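Local coordinates for L-arabinose ABC transporter, periplasmic L-arabinose-binding protein (Burkholderia thailandensis, PDB 4KZK) that probably binds L-arabinose and related sugars in the periplasm for uptake by an ABC transporter, and binds beta-D-galactopyranose, at residues Asp85-Ala89 against Gln90-Gly94; Cys98-Asp101 against Val102-Pro106; Met140-Ala144 against Tyr145-Arg149. All blocks are in the same frame, centred on the assembly; numbering follows the deposited sequence. Where two conformers were deposited one is given.

Overall arrangement
Followed from the N terminus, the three contacts come in series along the chain, and none encloses or crosses another. Interaction 1 (85-94) ends helix 77-89 and turns the chain toward strand 94-98, far from the sugar. At the other end of that strand, interaction 2 (98-106) makes the turn into helix 105-114, beside residues that bind the sugar; the two centres lie about 18 Å apart. Interaction 3 (140-149) runs from strand 139-142 into helix 144-161, where Ile142 touches the galactose. Its nearest atoms are about 8 Å from interaction 2. Together they are one helix-to-strand and two strand-to-helix connections of the alternating alpha/beta fold.

Interaction 1: residues Asp85-Ala89 against Gln90-Gly94; sequences DSLAA and QKAQG
The carbonyl oxygen of Ser86 is gripped by one residue in two ways. Gln90 N bonds to Ser86 O at 3.0 Å as the last alpha-helical bond, and the amide of the same glutamine returns with a weak bond from NE2 to Ser86 O at 3.4 Å. That NE2 also donates to Ser86 OG (3.0 Å), which lies almost in the amide plane. Ser86 can take part because its OG stands anti to the backbone N (chi1 -169°), while the glutamine runs extended past CG and folds only at its last torsion, bringing NE2 alongside Ser86 OG. A long amide suits this place, for it reaches back across a full turn. Beyond it, Lys91 takes a positive phi of 64° and ends helix 77-89 in a Schellman motif: Ala92 N reaches back to Leu87 O in a nearly straight bond (3.0 Å, 173°), and Lys91 N bonds to Ala88 O from above the carbonyl plane. Small Ala92 completes the turn apolarly, its CB resting 4.1 Å from Leu87 CB. The leucine itself points inward onto Val70 and Ile72 of strand 68-73. Lys91 bends twice along its exposed chain, passing CD by Ala88 O at 3.6 Å. Gln90 O accepts a bond from Lys38 NZ.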
loop_
_atom_site.group_PDB
_atom_site.type_symbol
_atom_site.label_atom_id
_atom_site.label_comp_id
_atom_site.label_asym_id
_atom_site.label_seq_id
_atom_site.Cartn_x
_atom_site.Cartn_y
_atom_site.Cartn_z
ATOM N N ASP A 85 -23.525 -8.847 -0.063
ATOM C CA ASP A 85 -24.685 -9.744 -0.062
ATOM C C ASP A 85 -24.378 -10.972 0.787
ATOM O O ASP A 85 -25.222 -11.427 1.577
ATOM C CB ASP A 85 -25.015 -10.219 -1.484
ATOM C CG ASP A 85 -25.556 -9.125 -2.383
ATOM O OD1 ASP A 85 -25.909 -8.022 -1.909
ATOM O OD2 ASP A 85 -25.635 -9.411 -3.599
ATOM N N SER A 86 -23.192 -11.547 0.599
ATOM C CA SER A 86 -22.819 -12.766 1.336
ATOM C C SER A 86 -22.752 -12.505 2.833
ATOM O O SER A 86 -23.189 -13.337 3.646
ATOM C CB SER A 86 -21.478 -13.342 0.844
ATOM O OG SER A 86 -21.244 -14.651 1.385
ATOM N N LEU A 87 -22.178 -11.361 3.198
ATOM C CA LEU A 87 -22.070 -10.974 4.594
ATOM C C LEU A 87 -23.442 -10.792 5.222
ATOM O O LEU A 87 -23.664 -11.250 6.361
ATOM C CB LEU A 87 -21.208 -9.716 4.739
ATOM C CG LEU A 87 -19.716 -9.915 4.457
ATOM C CD1 LEU A 87 -18.995 -8.571 4.438
ATOM C CD2 LEU A 87 -19.095 -10.850 5.480
ATOM N N ALA A 88 -24.378 -10.203 4.481
ATOM C CA ALA A 88 -25.750 -10.057 4.971
ATOM C C ALA A 88 -26.458 -11.409 5.120
ATOM O O ALA A 88 -27.150 -11.649 6.119
ATOM C CB ALA A 88 -26.529 -9.117 4.078
ATOM N N ALA A 89 -26.239 -12.306 4.167
ATOM C CA ALA A 89 -26.782 -13.676 4.254
ATOM C C ALA A 89 -26.280 -14.402 5.505
ATOM O O ALA A 89 -27.022 -15.191 6.123
ATOM C CB ALA A 89 -26.420 -14.474 3.007
ATOM N N GLN A 90 -25.034 -14.125 5.870
ATOM C CA GLN A 90 -24.399 -14.731 7.037
ATOM C C GLN A 90 -24.674 -13.959 8.335
ATOM O O GLN A 90 -24.167 -14.336 9.388
ATOM C CB GLN A 90 -22.887 -14.830 6.810
ATOM C CG GLN A 90 -22.483 -15.762 5.675
ATOM C CD GLN A 90 -20.983 -15.759 5.438
ATOM O OE1 GLN A 90 -20.218 -16.119 6.322
ATOM N NE2 GLN A 90 -20.554 -15.345 4.248
ATOM N N LYS A 91 -25.459 -12.882 8.251
ATOM C CA LYS A 91 -25.855 -12.074 9.413
ATOM C C LYS A 91 -24.683 -11.381 10.109
ATOM O O LYS A 91 -24.629 -11.290 11.339
ATOM C CB LYS A 91 -26.646 -12.919 10.423
ATOM C CG LYS A 91 -27.792 -13.705 9.808
ATOM C CD LYS A 91 -28.813 -12.794 9.144
ATOM C CE LYS A 91 -29.970 -13.581 8.533
ATOM N NZ LYS A 91 -30.615 -14.541 9.468
ATOM N N ALA A 92 -23.734 -10.879 9.321
ATOM C CA ALA A 92 -22.670 -10.058 9.864
ATOM C C ALA A 92 -23.233 -8.729 10.336
ATOM O O ALA A 92 -24.181 -8.212 9.739
ATOM C CB ALA A 92 -21.606 -9.831 8.797
ATOM N N GLN A 93 -22.679 -8.175 11.414
ATOM C CA GLN A 93 -23.113 -6.868 11.905
ATOM C C GLN A 93 -22.153 -5.741 11.533
ATOM O O GLN A 93 -22.413 -4.581 11.831
ATOM C CB GLN A 93 -23.317 -6.883 13.427
ATOM C CG GLN A 93 -24.311 -7.934 13.929
ATOM C CD GLN A 93 -23.642 -9.251 14.292
ATOM O OE1 GLN A 93 -22.441 -9.406 14.135
ATOM N NE2 GLN A 93 -24.422 -10.196 14.800
ATOM N N GLY A 94 -21.041 -6.068 10.886
ATOM C CA GLY A 94 -20.117 -5.042 10.437
ATOM C C GLY A 94 -19.210 -5.528 9.334
ATOM O O GLY A 94 -19.021 -6.727 9.177
#

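Interaction 2: residues Cys98-Asp101 against Val102-Pro106; sequences CAPD and VKLGP
The chain leaves extended Asp101 and turns through Val102 and Lys103, closed by Leu104 N bonding back to Asp101 O (3.0 Å, 162°) from above the carbonyl plane, and residues 102-104 wind into a short 3-10 segment. The carboxylate adds a second bond to the same turn, one residue earlier. With CG anti to the backbone N (chi1 174°), Asp101 swings OD1 toward the start of that segment, where Lys103 N donates to OD1 at 2.9 Å. The amide meets the oxygen from above the carboxylate plane, 47° out of it. Aspartate suits this place because its short side chain can bond to a backbone N-H two residues ahead, giving the Asx turn that often opens a helix; the negative group would also probably be steadied by the N-H groups at the start of the 3-10 turn and the helix that follows. This is the strand-to-helix connection at the C-terminal end of strand 94-98, leading to helix 105-114, in a periplasmic sugar-binding fold whose ligand sits near such strand ends. Cys98, at the head of this stretch, touches Asp123 and Asp124, and Val102 rests on Asp124; both aspartates bind galactose.

A water links the two charged side chains. It donates to Asp101 OD1 at 2.7 Å and accepts a weak bond from Lys103 NZ, whose chain bends at its last two torsions; NZ itself remains 5.1 Å from OD1. Leu104 supplies the apolar counterpart. Its CG lies 3.9 Å from Asp101 CB, and its CD1 reaches Pro100 CD at 4.1 Å, the two side chains crossing at about a right angle. Pro100 and Leu104 both also pack on Val80 of helix 77-89, so the branched leucine bridges the turn and the neighbouring helix.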
loop_
_atom_site.group_PDB
_atom_site.type_symbol
_atom_site.label_atom_id
_atom_site.label_comp_id
_atom_site.label_asym_id
_atom_site.label_seq_id
_atom_site.Cartn_x
_atom_site.Cartn_y
_atom_site.Cartn_z
ATOM N N CYS A 98 -11.273 -2.611 2.145
ATOM C CA CYS A 98 -10.385 -1.851 1.272
ATOM C C CYS A 98 -10.918 -2.082 -0.129
ATOM O O CYS A 98 -10.671 -3.129 -0.717
ATOM C CB CYS A 98 -8.922 -2.288 1.364
ATOM S SG CYS A 98 -7.879 -1.244 0.277
ATOM N N ALA A 99 -11.690 -1.128 -0.626
ATOM C CA ALA A 99 -12.378 -1.292 -1.890
ATOM C C ALA A 99 -11.402 -1.194 -3.056
ATOM O O ALA A 99 -10.374 -0.534 -2.967
ATOM C CB ALA A 99 -13.483 -0.254 -2.015
ATOM N N PRO A 100 -11.740 -1.808 -4.205
ATOM C CA PRO A 100 -10.888 -1.767 -5.381
ATOM C C PRO A 100 -11.038 -0.460 -6.158
ATOM O O PRO A 100 -10.234 -0.181 -7.035
ATOM C CB PRO A 100 -11.393 -2.953 -6.203
ATOM C CG PRO A 100 -12.803 -3.106 -5.818
ATOM C CD PRO A 100 -12.892 -2.701 -4.388
ATOM N N ASP A 101 -12.104 0.288 -5.851
ATOM C CA ASP A 101 -12.411 1.567 -6.480
ATOM C C ASP A 101 -13.086 2.394 -5.387
ATOM O O ASP A 101 -14.210 2.113 -5.008
ATOM C CB ASP A 101 -13.365 1.356 -7.670
ATOM C CG ASP A 101 -13.856 2.668 -8.293
ATOM O OD1 ASP A 101 -13.498 3.760 -7.804
ATOM O OD2 ASP A 101 -14.560 2.594 -9.327
ATOM N N VAL A 102 -12.386 3.407 -4.895
ATOM C CA VAL A 102 -12.904 4.200 -3.764
ATOM C C VAL A 102 -14.188 4.956 -4.106
ATOM O O VAL A 102 -14.951 5.315 -3.219
ATOM C CB VAL A 102 -11.842 5.170 -3.182
ATOM C CG1 VAL A 102 -10.743 4.383 -2.457
ATOM C CG2 VAL A 102 -11.229 6.073 -4.230
ATOM N N LYS A 103 -14.441 5.163 -5.395
ATOM C CA LYS A 103 -15.680 5.821 -5.834
ATOM C C LYS A 103 -16.934 4.946 -5.702
ATOM O O LYS A 103 -18.047 5.444 -5.891
ATOM C CB LYS A 103 -15.524 6.373 -7.259
ATOM C CG LYS A 103 -14.525 7.528 -7.324
ATOM C CD LYS A 103 -14.637 8.302 -8.614
ATOM C CE LYS A 103 -13.676 7.770 -9.656
ATOM N NZ LYS A 103 -12.322 8.372 -9.513
ATOM N N LEU A 104 -16.754 3.668 -5.343
ATOM C CA LEU A 104 -17.869 2.785 -4.935
ATOM C C LEU A 104 -18.465 3.154 -3.566
ATOM O O LEU A 104 -19.463 2.559 -3.148
ATOM C CB LEU A 104 -17.423 1.316 -4.888
ATOM C CG LEU A 104 -16.918 0.643 -6.164
ATOM C CD1 LEU A 104 -16.186 -0.648 -5.808
ATOM C CD2 LEU A 104 -18.084 0.362 -7.097
ATOM N N GLY A 105 -17.816 4.076 -2.848
ATOM C CA GLY A 105 -18.243 4.506 -1.488
ATOM C C GLY A 105 -19.739 4.605 -1.216
ATOM O O GLY A 105 -20.274 3.902 -0.343
ATOM N N PRO A 106 -20.429 5.469 -1.959
ATOM C CA PRO A 106 -21.856 5.656 -1.697
ATOM C C PRO A 106 -22.695 4.382 -1.804
ATOM O O PRO A 106 -23.555 4.133 -0.950
ATOM C CB PRO A 106 -22.268 6.690 -2.756
ATOM C CG PRO A 106 -21.041 7.517 -2.940
ATOM C CD PRO A 106 -19.867 6.559 -2.779
HETATM O O HOH W 1 -11.687 5.422 -8.937
#

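Interaction 3: residues Met140-Ala144 against Tyr145-Arg149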
loop_
_atom_site.group_PDB
_atom_site.type_symbol
_atom_site.label_atom_id
_atom_site.label_comp_id
_atom_site.label_asym_id
_atom_site.label_seq_id
_atom_site.Cartn_x
_atom_site.Cartn_y
_atom_site.Cartn_z
ATOM N N MET A 140 -8.873 3.906 8.557
ATOM C CA MET A 140 -7.480 3.790 8.961
ATOM C C MET A 140 -6.633 3.595 7.733
ATOM O O MET A 140 -6.925 2.710 6.920
ATOM C CB MET A 140 -7.252 2.635 9.922
ATOM C CG MET A 140 -5.817 2.579 10.417
ATOM S SD MET A 140 -5.392 1.212 11.518
ATOM C CE MET A 140 -6.431 1.569 12.936
ATOM N N GLY A 141 -5.622 4.443 7.568
ATOM C CA GLY A 141 -4.664 4.285 6.477
ATOM C C GLY A 141 -3.309 4.738 6.930
ATOM O O GLY A 141 -3.102 4.967 8.125
ATOM N N ILE A 142 -2.391 4.882 5.981
ATOM C CA ILE A 142 -1.049 5.310 6.310
ATOM C C ILE A 142 -0.923 6.822 6.132
ATOM O O ILE A 142 -1.671 7.428 5.361
ATOM C CB ILE A 142 0.029 4.561 5.492
ATOM C CG1 ILE A 142 0.070 4.976 4.009
ATOM C CG2 ILE A 142 -0.174 3.071 5.628
ATOM C CD1 ILE A 142 1.208 4.351 3.246
ATOM N N SER A 143 0.039 7.422 6.831
ATOM C CA SER A 143 0.372 8.837 6.625
ATOM C C SER A 143 1.179 8.970 5.338
ATOM O O SER A 143 2.406 8.999 5.341
ATOM C CB SER A 143 1.133 9.410 7.835
ATOM O OG SER A 143 1.120 10.844 7.754
ATOM N N ALA A 144 0.463 9.011 4.215
ATOM C CA ALA A 144 1.026 8.704 2.910
ATOM C C ALA A 144 2.136 9.633 2.446
ATOM O O ALA A 144 3.167 9.178 1.948
ATOM C CB ALA A 144 -0.076 8.627 1.866
ATOM N N TYR A 145 1.933 10.935 2.615
ATOM C CA TYR A 145 2.944 11.889 2.205
ATOM C C TYR A 145 4.225 11.704 2.999
ATOM O O TYR A 145 5.311 11.644 2.409
ATOM C CB TYR A 145 2.421 13.327 2.305
ATOM C CG TYR A 145 3.443 14.324 1.790
ATOM C CD1 TYR A 145 3.603 14.551 0.418
ATOM C CD2 TYR A 145 4.292 15.001 2.664
ATOM C CE1 TYR A 145 4.580 15.421 -0.055
ATOM C CE2 TYR A 145 5.263 15.860 2.194
ATOM C CZ TYR A 145 5.400 16.070 0.824
ATOM O OH TYR A 145 6.387 16.952 0.369
ATOM N N ARG A 146 4.108 11.581 4.323
ATOM C CA ARG A 146 5.284 11.382 5.164
ATOM C C ARG A 146 5.999 10.073 4.859
ATOM O O ARG A 146 7.210 10.022 4.852
ATOM C CB ARG A 146 4.918 11.423 6.652
ATOM C CG ARG A 146 4.508 12.802 7.126
ATOM C CD ARG A 146 4.557 12.965 8.641
ATOM N NE ARG A 146 4.582 11.688 9.356
ATOM C CZ ARG A 146 3.554 11.103 9.971
ATOM N NH1 ARG A 146 2.350 11.652 10.048
ATOM N NH2 ARG A 146 3.754 9.933 10.539
ATOM N N ILE A 147 5.242 9.027 4.553
ATOM C CA ILE A 147 5.802 7.729 4.163
ATOM C C ILE A 147 6.600 7.892 2.869
ATOM O O ILE A 147 7.717 7.401 2.725
ATOM C CB ILE A 147 4.682 6.684 3.952
ATOM C CG1 ILE A 147 3.941 6.411 5.270
ATOM C CG2 ILE A 147 5.237 5.388 3.367
ATOM C CD1 ILE A 147 4.790 5.815 6.370
ATOM N N GLY A 148 5.996 8.565 1.910
ATOM C CA GLY A 148 6.712 8.894 0.692
ATOM C C GLY A 148 8.016 9.645 0.931
ATOM O O GLY A 148 9.036 9.362 0.282
ATOM N N ARG A 149 7.991 10.645 1.819
ATOM C CA ARG A 149 9.231 11.327 2.164
ATOM C C ARG A 149 10.291 10.347 2.651
ATOM O O ARG A 149 11.474 10.487 2.311
ATOM C CB ARG A 149 8.979 12.387 3.238
ATOM C CG ARG A 149 8.096 13.540 2.808
ATOM C CD ARG A 149 8.704 14.378 1.698
ATOM N NE ARG A 149 9.892 15.115 2.124
ATOM C CZ ARG A 149 10.096 16.415 1.924
ATOM N NH1 ARG A 149 9.177 17.188 1.327
ATOM N NH2 ARG A 149 11.241 16.948 2.322
HETATM O O HOH W 2 1.464 12.298 5.571
#
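Strand 139-142 passes into helix 144-161 at the galactose pocket, a strand-to-helix connection of the alpha/beta fold, with Ser143 both the centre of an inverse gamma turn and the N-cap residue. The helix's bonds begin here: Ile147 N donates to Ser143 O at 2.9 Å, nearly along the C=O axis, and Gly148 N follows with a bond to Ala144 O (2.9 Å, 169°). The serine hydroxyl makes no direct capping bond. Instead a water lies 2.6 Å from Ser143 OG and accepts from Arg146 N at 3.0 Å, so the small hydroxyl reaches this first-turn N-H through a water. Arg146 folds back over the serine, its chain bent at chi3 (-18°), and lays one guanidinium face on Ser143, with CB 3.2 Å above the plane and offset toward its rim. Ile142 touches the bound galactose and also packs on Arg185; the branched isoleucine offers apolar surface both to the sugar and to Ile147. In one of the two conformers of Ile147, Ile142 CD1 meets its CG1 at 4.0 Å, the side chains crossing at about a right angle. On the same first turn, Tyr145 OH is hydrogen-bonded to Asp191 of helix 180-195, and Arg149, one turn on, donates from NH1 to Tyr145 OH at 3.0 Å, with the oxygen in the guanidinium plane.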